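Local coordinates for protein branched-chain-amino-acid aminotransferase (Deinococcus radiodurans, PDB 3UZO) that probably catalyses the pyridoxal-phosphate-dependent transfer of amino groups between leucine, valine or isoleucine and 2-oxoglutarate, yielding branched-chain keto acids and L-glutamate, at residues Leu38-His43 against Phe163-Phe168; Ile34-Arg39 against Cys169-Pro174. All blocks are in the same frame, centred on the assembly; numbering follows the deposited sequence.

Contact 1. Residues Leu38-His43 against Phe163-Phe168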
loop_
_atom_site.group_PDB
_atom_site.type_symbol
_atom_site.label_atom_id
_atom_site.label_comp_id
_atom_site.label_asym_id
_atom_site.label_seq_id
_atom_site.Cartn_x
_atom_site.Cartn_y
_atom_site.Cartn_z
ATOM N N LEU A 38 -21.896 18.266 -0.782
ATOM C CA LEU A 38 -21.301 18.193 0.542
ATOM C C LEU A 38 -20.770 16.821 0.948
ATOM O O LEU A 38 -21.353 15.786 0.601
ATOM C CB LEU A 38 -22.341 18.641 1.565
ATOM C CG LEU A 38 -22.837 20.081 1.427
ATOM C CD1 LEU A 38 -24.160 20.255 2.184
ATOM C CD2 LEU A 38 -21.772 21.027 1.945
ATOM N N ARG A 39 -19.660 16.828 1.678
ATOM C CA ARG A 39 -19.076 15.586 2.183
ATOM C C ARG A 39 -18.849 15.694 3.690
ATOM O O ARG A 39 -18.740 16.803 4.244
ATOM C CB ARG A 39 -17.760 15.260 1.462
ATOM C CG ARG A 39 -16.725 16.371 1.443
ATOM C CD ARG A 39 -16.337 16.701 0.011
ATOM N NE ARG A 39 -17.330 17.557 -0.607
ATOM C CZ ARG A 39 -17.830 17.408 -1.828
ATOM N NH1 ARG A 39 -17.447 16.413 -2.626
ATOM N NH2 ARG A 39 -18.731 18.278 -2.245
ATOM N N TYR A 40 -18.784 14.535 4.342
ATOM C CA TYR A 40 -18.585 14.437 5.780
ATOM C C TYR A 40 -17.090 14.368 6.105
ATOM O O TYR A 40 -16.315 13.704 5.410
ATOM C CB TYR A 40 -19.309 13.187 6.297
ATOM C CG TYR A 40 -19.175 12.911 7.780
ATOM C CD1 TYR A 40 -20.223 13.183 8.661
ATOM C CD2 TYR A 40 -18.015 12.335 8.298
ATOM C CE1 TYR A 40 -20.121 12.882 10.025
ATOM C CE2 TYR A 40 -17.900 12.031 9.658
ATOM C CZ TYR A 40 -18.957 12.306 10.513
ATOM O OH TYR A 40 -18.843 11.998 11.848
ATOM N N LEU A 41 -16.691 15.063 7.165
ATOM C CA LEU A 41 -15.295 15.082 7.582
ATOM C C LEU A 41 -15.203 15.060 9.102
ATOM O O LEU A 41 -15.867 15.850 9.780
ATOM C CB LEU A 41 -14.601 16.339 7.047
ATOM C CG LEU A 41 -13.117 16.526 7.386
ATOM C CD1 LEU A 41 -12.299 15.442 6.716
ATOM C CD2 LEU A 41 -12.649 17.900 6.912
ATOM N N ALA A 42 -14.385 14.152 9.627
ATOM C CA ALA A 42 -14.185 14.029 11.066
ATOM C C ALA A 42 -12.694 13.916 11.329
ATOM O O ALA A 42 -11.941 13.412 10.497
ATOM C CB ALA A 42 -14.913 12.806 11.612
ATOM N N HIS A 43 -12.272 14.389 12.493
ATOM C CA HIS A 43 -10.866 14.376 12.859
ATOM C C HIS A 43 -10.628 13.581 14.132
ATOM O O HIS A 43 -11.435 13.612 15.063
ATOM C CB HIS A 43 -10.379 15.812 13.090
ATOM C CG HIS A 43 -10.551 16.713 11.908
ATOM N ND1 HIS A 43 -9.601 16.829 10.914
ATOM C CD2 HIS A 43 -11.567 17.535 11.554
ATOM C CE1 HIS A 43 -10.025 17.683 10.001
ATOM N NE2 HIS A 43 -11.214 18.127 10.365
ATOM N N PHE A 163 -5.696 11.390 12.582
ATOM C CA PHE A 163 -6.365 10.750 11.460
ATOM C C PHE A 163 -7.574 11.545 11.008
ATOM O O PHE A 163 -8.131 12.358 11.754
ATOM C CB PHE A 163 -6.830 9.337 11.834
ATOM C CG PHE A 163 -5.741 8.459 12.371
ATOM C CD1 PHE A 163 -5.323 8.573 13.696
ATOM C CD2 PHE A 163 -5.106 7.537 11.543
ATOM C CE1 PHE A 163 -4.285 7.782 14.187
ATOM C CE2 PHE A 163 -4.069 6.745 12.024
ATOM C CZ PHE A 163 -3.656 6.868 13.346
ATOM N N ILE A 164 -7.972 11.303 9.767
ATOM C CA ILE A 164 -9.148 11.931 9.211
ATOM C C ILE A 164 -10.075 10.820 8.719
ATOM O O ILE A 164 -9.622 9.797 8.185
ATOM C CB ILE A 164 -8.799 12.855 8.021
ATOM C CG1 ILE A 164 -8.238 14.182 8.535
ATOM C CG2 ILE A 164 -10.030 13.060 7.152
ATOM C CD1 ILE A 164 -7.871 15.169 7.431
ATOM N N PHE A 165 -11.367 11.006 8.946
ATOM C CA PHE A 165 -12.381 10.066 8.479
ATOM C C PHE A 165 -13.291 10.929 7.634
ATOM O O PHE A 165 -13.773 11.964 8.099
ATOM C CB PHE A 165 -13.196 9.470 9.623
ATOM C CG PHE A 165 -14.475 8.803 9.170
ATOM C CD1 PHE A 165 -14.460 7.848 8.156
ATOM C CD2 PHE A 165 -15.692 9.105 9.783
ATOM C CE1 PHE A 165 -15.630 7.200 7.760
ATOM C CE2 PHE A 165 -16.874 8.461 9.395
ATOM C CZ PHE A 165 -16.840 7.505 8.380
ATOM N N SER A 166 -13.530 10.515 6.395
ATOM C CA SER A 166 -14.375 11.306 5.514
ATOM C C SER A 166 -15.261 10.419 4.662
ATOM O O SER A 166 -14.938 9.255 4.409
ATOM C CB SER A 166 -13.493 12.189 4.615
ATOM O OG SER A 166 -14.260 12.998 3.742
ATOM N N VAL A 167 -16.394 10.967 4.246
ATOM C CA VAL A 167 -17.311 10.241 3.378
ATOM C C VAL A 167 -17.844 11.186 2.316
ATOM O O VAL A 167 -18.447 12.214 2.647
ATOM C CB VAL A 167 -18.551 9.655 4.133
ATOM C CG1 VAL A 167 -19.375 8.793 3.154
ATOM C CG2 VAL A 167 -18.116 8.806 5.312
ATOM N N PHE A 168 -17.586 10.872 1.048
ATOM C CA PHE A 168 -18.129 11.680 -0.043
ATOM C C PHE A 168 -18.914 10.717 -0.920
ATOM O O PHE A 168 -18.759 9.490 -0.805
ATOM C CB PHE A 168 -17.029 12.422 -0.831
ATOM C CG PHE A 168 -16.090 11.537 -1.607
ATOM C CD1 PHE A 168 -16.427 11.079 -2.886
ATOM C CD2 PHE A 168 -14.839 11.217 -1.091
ATOM C CE1 PHE A 168 -15.521 10.320 -3.641
ATOM C CE2 PHE A 168 -13.921 10.453 -1.838
ATOM C CZ PHE A 168 -14.268 10.010 -3.116
#

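Contact 2. Residues Ile34-Arg39 against Cys169-Pro174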
loop_
_atom_site.group_PDB
_atom_site.type_symbol
_atom_site.label_atom_id
_atom_site.label_comp_id
_atom_site.label_asym_id
_atom_site.label_seq_id
_atom_site.Cartn_x
_atom_site.Cartn_y
_atom_site.Cartn_z
ATOM N N ILE A 34 -17.529 12.720 -9.889
ATOM C CA ILE A 34 -18.367 13.868 -10.183
ATOM C C ILE A 34 -18.447 14.538 -8.823
ATOM O O ILE A 34 -18.705 13.870 -7.811
ATOM C CB ILE A 34 -19.781 13.454 -10.635
ATOM C CG1 ILE A 34 -19.709 12.807 -12.021
ATOM C CG2 ILE A 34 -20.694 14.668 -10.658
ATOM C CD1 ILE A 34 -21.033 12.289 -12.533
ATOM N N ARG A 35 -18.207 15.842 -8.778
ATOM C CA ARG A 35 -18.246 16.532 -7.504
ATOM C C ARG A 35 -19.663 16.784 -7.028
ATOM O O ARG A 35 -20.451 17.458 -7.701
ATOM C CB ARG A 35 -17.485 17.856 -7.584
ATOM C CG ARG A 35 -17.414 18.584 -6.248
ATOM C CD ARG A 35 -16.511 19.797 -6.316
ATOM N NE ARG A 35 -16.465 20.507 -5.039
ATOM C CZ ARG A 35 -15.595 21.473 -4.755
ATOM N NH1 ARG A 35 -14.695 21.845 -5.661
ATOM N NH2 ARG A 35 -15.618 22.061 -3.563
ATOM N N THR A 36 -20.003 16.220 -5.873
ATOM C CA THR A 36 -21.332 16.452 -5.329
ATOM C C THR A 36 -21.199 17.634 -4.367
ATOM O O THR A 36 -20.092 18.117 -4.123
ATOM C CB THR A 36 -21.900 15.200 -4.628
ATOM O OG1 THR A 36 -20.930 14.682 -3.716
ATOM C CG2 THR A 36 -22.246 14.120 -5.671
ATOM N N ASP A 37 -22.311 18.102 -3.819
ATOM C CA ASP A 37 -22.276 19.287 -2.962
ATOM C C ASP A 37 -21.548 19.234 -1.618
ATOM O O ASP A 37 -20.674 20.061 -1.342
ATOM C CB ASP A 37 -23.707 19.795 -2.735
ATOM C CG ASP A 37 -24.405 20.185 -4.036
ATOM O OD1 ASP A 37 -23.706 20.371 -5.058
ATOM O OD2 ASP A 37 -25.649 20.320 -4.039
ATOM N N LEU A 38 -21.896 18.266 -0.782
ATOM C CA LEU A 38 -21.301 18.193 0.542
ATOM C C LEU A 38 -20.770 16.821 0.948
ATOM O O LEU A 38 -21.353 15.786 0.601
ATOM C CB LEU A 38 -22.341 18.641 1.565
ATOM C CG LEU A 38 -22.837 20.081 1.427
ATOM C CD1 LEU A 38 -24.160 20.255 2.184
ATOM C CD2 LEU A 38 -21.772 21.027 1.945
ATOM N N ARG A 39 -19.660 16.828 1.678
ATOM C CA ARG A 39 -19.076 15.586 2.183
ATOM C C ARG A 39 -18.849 15.694 3.690
ATOM O O ARG A 39 -18.740 16.803 4.244
ATOM C CB ARG A 39 -17.760 15.260 1.462
ATOM C CG ARG A 39 -16.725 16.371 1.443
ATOM C CD ARG A 39 -16.337 16.701 0.011
ATOM N NE ARG A 39 -17.330 17.557 -0.607
ATOM C CZ ARG A 39 -17.830 17.408 -1.828
ATOM N NH1 ARG A 39 -17.447 16.413 -2.626
ATOM N NH2 ARG A 39 -18.731 18.278 -2.245
ATOM N N CYS A 169 -19.795 11.255 -1.751
ATOM C CA CYS A 169 -20.602 10.404 -2.613
ATOM C C CYS A 169 -20.493 10.832 -4.063
ATOM O O CYS A 169 -20.123 11.964 -4.359
ATOM C CB CYS A 169 -22.069 10.420 -2.164
ATOM S SG CYS A 169 -22.896 12.019 -2.326
ATOM N N VAL A 170 -20.815 9.907 -4.959
ATOM C CA VAL A 170 -20.746 10.140 -6.399
ATOM C C VAL A 170 -21.832 9.320 -7.087
ATOM O O VAL A 170 -21.913 8.107 -6.898
ATOM C CB VAL A 170 -19.376 9.675 -6.977
ATOM C CG1 VAL A 170 -19.311 9.955 -8.488
ATOM C CG2 VAL A 170 -18.231 10.370 -6.255
ATOM N N PRO A 171 -22.698 9.972 -7.878
ATOM C CA PRO A 171 -23.741 9.199 -8.562
ATOM C C PRO A 171 -23.020 8.329 -9.591
ATOM O O PRO A 171 -22.108 8.808 -10.267
ATOM C CB PRO A 171 -24.596 10.282 -9.216
ATOM C CG PRO A 171 -23.579 11.370 -9.512
ATOM C CD PRO A 171 -22.761 11.399 -8.243
ATOM N N VAL A 172 -23.405 7.063 -9.710
ATOM C CA VAL A 172 -22.738 6.172 -10.658
ATOM C C VAL A 172 -23.673 5.183 -11.337
ATOM O O VAL A 172 -24.788 4.933 -10.874
ATOM C CB VAL A 172 -21.638 5.317 -9.976
ATOM C CG1 VAL A 172 -20.682 6.195 -9.196
ATOM C CG2 VAL A 172 -22.287 4.279 -9.059
ATOM N N GLY A 173 -23.188 4.619 -12.440
ATOM C CA GLY A 173 -23.927 3.610 -13.174
ATOM C C GLY A 173 -23.098 2.334 -13.115
ATOM O O GLY A 173 -22.660 1.933 -12.036
ATOM N N PRO A 174 -22.840 1.682 -14.258
ATOM C CA PRO A 174 -22.054 0.443 -14.327
ATOM C C PRO A 174 -20.539 0.600 -14.114
ATOM O O PRO A 174 -19.953 1.630 -14.449
ATOM C CB PRO A 174 -22.389 -0.086 -15.720
ATOM C CG PRO A 174 -22.593 1.165 -16.509
ATOM C CD PRO A 174 -23.422 2.008 -15.572
HETATM O O HOH W 1 -18.162 14.018 -4.936
HETATM O O HOH W 2 -20.075 14.124 -1.297
#

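Contact 1. Residues Leu38-His43 against Phe163-Phe168
Tyr40 and Val167 form an antiparallel hydrogen-bonded pair: Tyr40 N reaches Val167 O at 2.9 Å, and Val167 N returns to Tyr40 O at 3.0 Å. Two residues on, Ala42 and Phe165 form the next such pair, with Ala42 N to Phe165 O at 2.7 Å and Phe165 N to Ala42 O at 2.9 Å. Between them, Leu41 and Ser166 make a non-hydrogen-bonded pair, and His43 with Ile164 makes another.

One side chain joins this ladder. Ser166 OG gives a hydrogen bond to Tyr40 O at 2.7 Å, running nearly along the C=O axis, while Val167 N reaches the same oxygen from the backbone. Two donors thus grip Tyr40 O. A short hydroxyl side chain suits the place, since OG, anti to the backbone N (chi1 -179°), stays close to the neighbouring strand.

Apolar contacts divide between the two faces. On the face of Tyr40, Ala42, Phe165 and Val167, the Tyr40 and Phe165 rings meet obliquely, CE2 of Tyr40 lying 3.7 Å from CD2 of Phe165, with the planes at 62°. The small Ala42 puts CB near the plane of the Phe165 ring, at its edge. Helix 115-128 packs on this face, and its Gln117 binds Tyr40 OH, so the phenol can be buried with its polar end satisfied. On the other face, Leu41 CD1 lies 3.3 Å from Ile164 CG2, closer than a usual carbon-carbon contact, while the His43 ring lies alongside Ile164, with ND1 nearest CG1.

On its other edge strand 39-45 pairs with strand 48-55, so it lies inside the antiparallel sheet of the smaller N-terminal domain characteristic of the class-IV aminotransferase fold.

Contact 2. Residues Ile34-Arg39 against Cys169-Pro174
Beside the sheet of the class-IV aminotransferase fold, the loop leading into strand 39-45 is fastened to the later part of strand 162-172 through Thr36 and two bridging waters. Thr36 OG1 gives a hydrogen bond to Cys169 O at 2.9 Å, approaching well off the carbonyl plane. With chi1 at 50°, OG1 sits between the backbone N and carbonyl carbon, while CG2 is directed to Pro171 CD, 3.8 Å away. Threonine suits this position by pairing a donor for the strand carbonyl with a methyl for the proline ring.

Ile34 adds the other apolar contacts. Its CB packs against Val170 CG1, and its side chain crosses that of Pro171 at about a right angle, CD1 of Ile34 lying 4.1 Å from CG of Pro171. The branched Ile34 and Val170 and the proline ring give this join apolar surfaces suited to a buried contact. Cys169, on the same strand, also packs on Val125 of helix 115-128, whereas Val170 touches Ile155 of the second subunit.

The waters replace direct backbone pairing where the loop turns away from the strand. Water 1 donates to Ile34 O and to Cys169 O and accepts from Thr36 N at 3.0 Å. Water 2 accepts from Cys169 N and donates to Thr36 OG1; its other donated bond reaches Leu38 O, with 2.8 Å between the water oxygen and that carbonyl oxygen.

How the contacts relate
Contacts 1 and 2 are consecutive parts of one junction, with centres 15 Å apart. Strand 162-172 serves both: residues 163-168 pair directly with strand 39-45, whereas from Cys169 onward the incoming loop is joined largely through side chains and water. Arg39, shared by both, forms a salt bridge with Glu64 of the second subunit, tying this corner to the dimer interface. The active site lies beyond the shared strand, on the side of strand 141-151. Phe168 is about 4 Å and Val170 about 6 Å from Arg145, side chain to side chain, and Arg145 binds L-glutamate; a bound glutamate lies about 9 Å from the Phe168 side chain and about 10 Å from that of Val170.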